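Local coordinates for CS6 fimbrial subunit B, CS6 fimbrial subunit A (Escherichia coli, PDB 4B9G), which probably serves as a structural pilin of the CS6 fimbriae, which enterotoxigenic Escherichia coli uses for adhesion, here completed by a donor strand from the partner subunit CssA, at residues A[18-23]-A[136-141]; A[37-42]-A[68-73]. All coordinates share one frame; numbering follows the deposited sequence.

Contact 1: residues A[18-23]-A[136-141]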
loop_
_atom_site.group_PDB
_atom_site.type_symbol
_atom_site.label_atom_id
_atom_site.label_comp_id
_atom_site.label_asym_id
_atom_site.label_seq_id
_atom_site.Cartn_x
_atom_site.Cartn_y
_atom_site.Cartn_z
ATOM N N ASP A 18 -3.386 5.148 13.774
ATOM C CA ASP A 18 -4.252 6.029 12.997
ATOM C C ASP A 18 -3.600 7.378 12.730
ATOM O O ASP A 18 -3.722 7.923 11.628
ATOM C CB ASP A 18 -5.575 6.303 13.720
ATOM C CG ASP A 18 -6.539 5.148 13.675
ATOM O OD1 ASP A 18 -6.459 4.331 12.750
ATOM O OD2 ASP A 18 -7.410 5.092 14.565
ATOM N N SER A 19 -2.949 7.943 13.745
ATOM C CA SER A 19 -2.324 9.248 13.608
ATOM C C SER A 19 -0.948 9.197 12.942
ATOM O O SER A 19 -0.402 10.232 12.591
ATOM C CB SER A 19 -2.216 9.960 14.950
ATOM O OG SER A 19 -1.419 9.263 15.861
ATOM N N ALA A 20 -0.371 8.012 12.774
ATOM C CA ALA A 20 0.987 7.907 12.246
ATOM C C ALA A 20 1.060 7.916 10.728
ATOM O O ALA A 20 2.114 8.234 10.179
ATOM C CB ALA A 20 1.654 6.650 12.779
ATOM N N VAL A 21 0.030 7.534 10.025
ATOM C CA VAL A 21 -0.043 7.231 8.614
ATOM C C VAL A 21 -1.023 8.119 7.882
ATOM O O VAL A 21 -2.122 8.378 8.367
ATOM C CB VAL A 21 -0.447 5.753 8.402
ATOM C CG1 VAL A 21 -0.494 5.377 7.006
ATOM C CG2 VAL A 21 0.378 4.841 9.185
ATOM N N ARG A 22 -0.642 8.576 6.682
ATOM C CA ARG A 22 -1.550 9.260 5.779
ATOM C C ARG A 22 -1.456 8.620 4.382
ATOM O O ARG A 22 -0.388 8.186 3.937
ATOM C CB ARG A 22 -1.181 10.758 5.713
ATOM C CG ARG A 22 -1.682 11.578 4.594
ATOM C CD ARG A 22 -1.361 13.010 4.895
ATOM N NE ARG A 22 -0.149 13.616 4.333
ATOM C CZ ARG A 22 -0.131 14.395 3.256
ATOM N NH1 ARG A 22 -1.223 14.592 2.527
ATOM N NH2 ARG A 22 1.000 14.998 2.920
ATOM N N ILE A 23 -2.587 8.615 3.679
ATOM C CA ILE A 23 -2.730 8.128 2.313
ATOM C C ILE A 23 -3.017 9.323 1.397
ATOM O O ILE A 23 -3.818 10.208 1.745
ATOM C CB ILE A 23 -3.917 7.170 2.199
ATOM C CG1 ILE A 23 -3.872 6.076 3.275
ATOM C CG2 ILE A 23 -4.019 6.641 0.756
ATOM C CD1 ILE A 23 -2.674 5.164 3.207
ATOM N N VAL A 136 -1.491 -1.809 7.432
ATOM C CA VAL A 136 -0.242 -1.383 8.050
ATOM C C VAL A 136 -0.247 -1.914 9.474
ATOM O O VAL A 136 -1.239 -1.783 10.200
ATOM C CB VAL A 136 -0.071 0.154 8.056
ATOM C CG1 VAL A 136 1.261 0.553 8.689
ATOM C CG2 VAL A 136 -0.210 0.736 6.646
ATOM N N SER A 137 0.852 -2.555 9.860
ATOM C CA SER A 137 1.010 -3.086 11.207
ATOM C C SER A 137 2.346 -2.627 11.785
ATOM O O SER A 137 3.350 -2.542 11.075
ATOM C CB SER A 137 0.948 -4.613 11.225
ATOM O OG SER A 137 -0.253 -5.057 10.615
ATOM N N PHE A 138 2.326 -2.324 13.085
ATOM C CA PHE A 138 3.495 -1.914 13.850
ATOM C C PHE A 138 3.840 -3.015 14.861
ATOM O O PHE A 138 2.945 -3.610 15.471
ATOM C CB PHE A 138 3.209 -0.629 14.632
ATOM C CG PHE A 138 3.078 0.631 13.789
ATOM C CD1 PHE A 138 3.471 0.695 12.462
ATOM C CD2 PHE A 138 2.597 1.785 14.379
ATOM C CE1 PHE A 138 3.379 1.894 11.743
ATOM C CE2 PHE A 138 2.521 2.975 13.680
ATOM C CZ PHE A 138 2.914 3.030 12.361
ATOM N N TYR A 139 5.138 -3.240 15.068
ATOM C CA TYR A 139 5.654 -4.296 15.937
ATOM C C TYR A 139 6.700 -3.741 16.890
ATOM O O TYR A 139 7.431 -2.794 16.561
ATOM C CB TYR A 139 6.337 -5.409 15.125
ATOM C CG TYR A 139 5.415 -6.055 14.130
ATOM C CD1 TYR A 139 5.186 -5.456 12.894
ATOM C CD2 TYR A 139 4.747 -7.243 14.414
ATOM C CE1 TYR A 139 4.322 -6.007 11.980
ATOM C CE2 TYR A 139 3.870 -7.807 13.481
ATOM C CZ TYR A 139 3.661 -7.172 12.267
ATOM O OH TYR A 139 2.812 -7.686 11.313
ATOM N N SER A 140 6.814 -4.379 18.046
ATOM C CA SER A 140 7.968 -4.205 18.912
ATOM C C SER A 140 8.777 -5.506 18.855
ATOM O O SER A 140 8.205 -6.568 18.677
ATOM C CB SER A 140 7.497 -3.977 20.335
ATOM O OG SER A 140 6.858 -5.145 20.806
ATOM N N ASN A 141 10.052 -5.482 19.034
ATOM C CA ASN A 141 10.854 -6.659 19.034
ATOM C C ASN A 141 11.692 -6.581 20.285
ATOM O O ASN A 141 12.691 -5.930 20.289
ATOM C CB ASN A 141 11.601 -6.872 17.722
ATOM C CG ASN A 141 12.383 -8.188 17.704
ATOM O OD1 ASN A 141 13.336 -8.359 18.460
ATOM N ND2 ASN A 141 11.971 -9.100 16.866
#

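Contact 2: residues A[37-42]-A[68-73]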
loop_
_atom_site.group_PDB
_atom_site.type_symbol
_atom_site.label_atom_id
_atom_site.label_comp_id
_atom_site.label_asym_id
_atom_site.label_seq_id
_atom_site.Cartn_x
_atom_site.Cartn_y
_atom_site.Cartn_z
ATOM N N GLN A 37 2.068 5.535 -10.351
ATOM C CA GLN A 37 1.698 5.564 -8.958
ATOM C C GLN A 37 0.204 5.805 -8.815
ATOM O O GLN A 37 -0.345 6.797 -9.309
ATOM C CB GLN A 37 2.457 6.669 -8.217
ATOM C CG GLN A 37 3.952 6.485 -8.185
ATOM C CD GLN A 37 4.639 7.699 -7.609
ATOM O OE1 GLN A 37 4.467 8.024 -6.445
ATOM N NE2 GLN A 37 5.392 8.397 -8.434
ATOM N N LEU A 38 -0.485 4.913 -8.102
ATOM C CA LEU A 38 -1.930 5.015 -7.890
ATOM C C LEU A 38 -2.277 5.807 -6.626
ATOM O O LEU A 38 -3.300 6.511 -6.595
ATOM C CB LEU A 38 -2.547 3.637 -7.835
ATOM C CG LEU A 38 -2.314 2.765 -9.071
ATOM C CD1 LEU A 38 -2.998 1.398 -8.899
ATOM C CD2 LEU A 38 -2.768 3.452 -10.358
ATOM N N TYR A 39 -1.459 5.659 -5.594
ATOM C CA TYR A 39 -1.552 6.425 -4.360
ATOM C C TYR A 39 -0.189 6.353 -3.684
ATOM O O TYR A 39 0.639 5.499 -4.035
ATOM C CB TYR A 39 -2.696 5.945 -3.451
ATOM C CG TYR A 39 -2.575 4.560 -2.851
ATOM C CD1 TYR A 39 -1.838 4.341 -1.699
ATOM C CD2 TYR A 39 -3.230 3.475 -3.416
ATOM C CE1 TYR A 39 -1.774 3.077 -1.108
ATOM C CE2 TYR A 39 -3.169 2.203 -2.843
ATOM C CZ TYR A 39 -2.450 2.012 -1.676
ATOM O OH TYR A 39 -2.377 0.791 -1.047
ATOM N N THR A 40 0.031 7.228 -2.716
ATOM C CA THR A 40 1.251 7.167 -1.911
ATOM C C THR A 40 0.852 7.119 -0.429
ATOM O O THR A 40 -0.308 7.396 -0.043
ATOM C CB THR A 40 2.164 8.289 -2.249
ATOM O OG1 THR A 40 2.727 8.244 -3.552
ATOM C CG2 THR A 40 1.690 9.526 -1.842
ATOM N N VAL A 41 1.816 6.721 0.384
ATOM C CA VAL A 41 1.652 6.528 1.820
ATOM C C VAL A 41 2.818 7.231 2.507
ATOM O O VAL A 41 3.982 7.058 2.098
ATOM C CB VAL A 41 1.701 5.031 2.188
ATOM C CG1 VAL A 41 1.450 4.831 3.686
ATOM C CG2 VAL A 41 0.718 4.230 1.340
ATOM N N GLU A 42 2.527 8.012 3.546
ATOM C CA GLU A 42 3.565 8.675 4.340
ATOM C C GLU A 42 3.337 8.348 5.800
ATOM O O GLU A 42 2.198 8.347 6.271
ATOM C CB GLU A 42 3.577 10.192 4.089
ATOM C CG GLU A 42 3.714 10.522 2.593
ATOM C CD GLU A 42 4.134 11.950 2.280
ATOM O OE1 GLU A 42 4.073 12.821 3.158
ATOM O OE2 GLU A 42 4.515 12.213 1.128
ATOM N N GLY A 68 -2.161 -6.264 -4.691
ATOM C CA GLY A 68 -3.484 -5.858 -4.258
ATOM C C GLY A 68 -4.315 -5.354 -5.423
ATOM O O GLY A 68 -3.828 -5.188 -6.544
ATOM N N LYS A 69 -5.590 -5.114 -5.133
ATOM C CA LYS A 69 -6.530 -4.585 -6.119
ATOM C C LYS A 69 -7.204 -3.305 -5.620
ATOM O O LYS A 69 -7.587 -3.200 -4.443
ATOM C CB LYS A 69 -7.635 -5.601 -6.421
ATOM C CG LYS A 69 -7.177 -6.788 -7.219
ATOM C CD LYS A 69 -8.361 -7.663 -7.579
ATOM C CE LYS A 69 -8.047 -8.512 -8.792
ATOM N NZ LYS A 69 -7.693 -9.907 -8.454
ATOM N N LEU A 70 -7.381 -2.358 -6.544
ATOM C CA LEU A 70 -8.299 -1.234 -6.363
ATOM C C LEU A 70 -9.457 -1.490 -7.326
ATOM O O LEU A 70 -9.264 -1.634 -8.530
ATOM C CB LEU A 70 -7.619 0.098 -6.663
ATOM C CG LEU A 70 -6.384 0.395 -5.800
ATOM C CD1 LEU A 70 -5.761 1.716 -6.190
ATOM C CD2 LEU A 70 -6.695 0.389 -4.325
ATOM N N VAL A 71 -10.658 -1.605 -6.773
ATOM C CA VAL A 71 -11.837 -2.025 -7.524
ATOM C C VAL A 71 -12.759 -0.824 -7.758
ATOM O O VAL A 71 -13.040 -0.051 -6.828
ATOM C CB VAL A 71 -12.591 -3.143 -6.765
ATOM C CG1 VAL A 71 -13.811 -3.611 -7.569
ATOM C CG2 VAL A 71 -11.657 -4.313 -6.486
ATOM N N ASN A 72 -13.218 -0.660 -8.996
ATOM C CA ASN A 72 -14.161 0.384 -9.334
ATOM C C ASN A 72 -15.386 0.258 -8.426
ATOM O O ASN A 72 -16.040 -0.802 -8.368
ATOM C CB ASN A 72 -14.533 0.198 -10.803
ATOM C CG ASN A 72 -15.466 1.259 -11.321
ATOM O OD1 ASN A 72 -16.495 1.531 -10.719
ATOM N ND2 ASN A 72 -15.137 1.837 -12.462
ATOM N N VAL A 73 -15.704 1.340 -7.723
ATOM C CA VAL A 73 -16.765 1.280 -6.712
ATOM C C VAL A 73 -18.184 1.144 -7.308
ATOM O O VAL A 73 -19.151 0.843 -6.596
ATOM C CB VAL A 73 -16.688 2.485 -5.742
ATOM C CG1 VAL A 73 -15.346 2.524 -5.004
ATOM C CG2 VAL A 73 -16.946 3.797 -6.459
#

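Contact 1: residues A[18-23]-A[136-141]
Two strands of the immunoglobulin-like pilin fold meet here through side chains alone, in the CssB part, where strand 21-28 and the residues leading into it face strand 128-142. From 18-23 come Ala20 and Val21; from 136-141 come Val136 and Phe138. Ala20 CB sits at the rim of the Phe138 ring, close to its plane, and is shared by two ring atoms: it lies 3.9 Å from Phe138 CZ and equally far from Phe138 CE2. With chi1 at -71°, Phe138 CG lies opposite the carbonyl carbon, and the CZ/CE2 end of the ring is the part that meets Ala20. Val21 contributes one branch, CG2, which approaches the same ring obliquely, 4.4 Å from Phe138 CZ. That methyl also lies 4.4 Å from Val136 CG1, bridging two residues two positions apart on the strand. The touches are light, and no hydrogen bond crosses; the nearest CA pair, Val21 and Val136, is still 8.6 Å apart, too far for direct strand pairing. What fills the backbone gap is strand 145-160, nearly all of it the CssA donor segment of this engineered fusion: the backbone of Val136 hydrogen-bonds with Lys152 and that of Phe138 with Ala150, while Val21 rests on Phe154. Pro46, Val49 and Val52 also touch Phe138. Two CssB strands with an inserted strand running parallel to 21-28 and antiparallel to 128-142 are typical of a donor-strand-complemented fimbrial subunit, in which a partner's strand completes the incomplete fold.

Contact 2: residues A[37-42]-A[68-73]
The Tyr39 ring meets Leu70 at its edge: Leu70 CD1 lies near the ring plane, 4.1 Å from Tyr39 CD2, and nothing from 68-73 comes over either face. On the opposite edge, Val41 CG2 from the same strand lies in the plane, 3.7 Å from Tyr39 CE1, so the ring is flanked by a methyl on each side. Tyr82 makes an edge-to-face ring contact with Tyr39, and the two phenol oxygens are hydrogen-bonded to each other, which gives the buried hydroxyl a partner and anchors the far end of the ring. A chi1 of 66° sets Tyr39 CG over its own backbone, flanked by N and C, and the side chain runs at a slant past that of Leu70. Leu70 makes its closest approaches with CD1, while its other methyl, CD2, comes 4.2 Å from Tyr39 CE2. Leu70 CD1 also lies 3.9 Å from Leu38 CD1 and 4.1 Å from Leu38 CB, which makes it the common point where the two residues of 37-42 converge. The Leu38 and Leu70 side chains lie alongside each other, running in opposite senses. The chain turns a corner at Leu38, and this lets consecutive residues, Leu38 and Tyr39, both address the same methyl, where a straight strand would point them to opposite sides. Tyr82 and Tyr130 also pack on Leu70, and Leu134 on Tyr39, placing the contact in the interior of the CssB beta sandwich. All three contacting residues are buried and no hydrogen bond joins the segments, so cohesion between them is purely apolar, with the one polar end satisfied by Tyr82.

Contact 2 belongs to the core: its centre is about 7 Å from the centre of the chain, whereas that of contact 1 is about 12 Å from it, and contact 1 is only partly buried, its 18-23 side being the more exposed. The two contact centres are about 18 Å apart, yet they join directly: strands 21-28 and 37-44 are antiparallel neighbours, with a probable hydrogen bond from Arg22 N to Glu42 O (2.9 Å) and Val21 CG1 against Val41 CG1 (3.9 Å). Strands 128-142 and 65-72 are likewise paired. Both contacts are apolar, but contact 1 uses small aliphatic groups around a phenylalanine beside the CssA donor strand, while contact 2 gathers leucines and a hydrogen-bonded tyrosine.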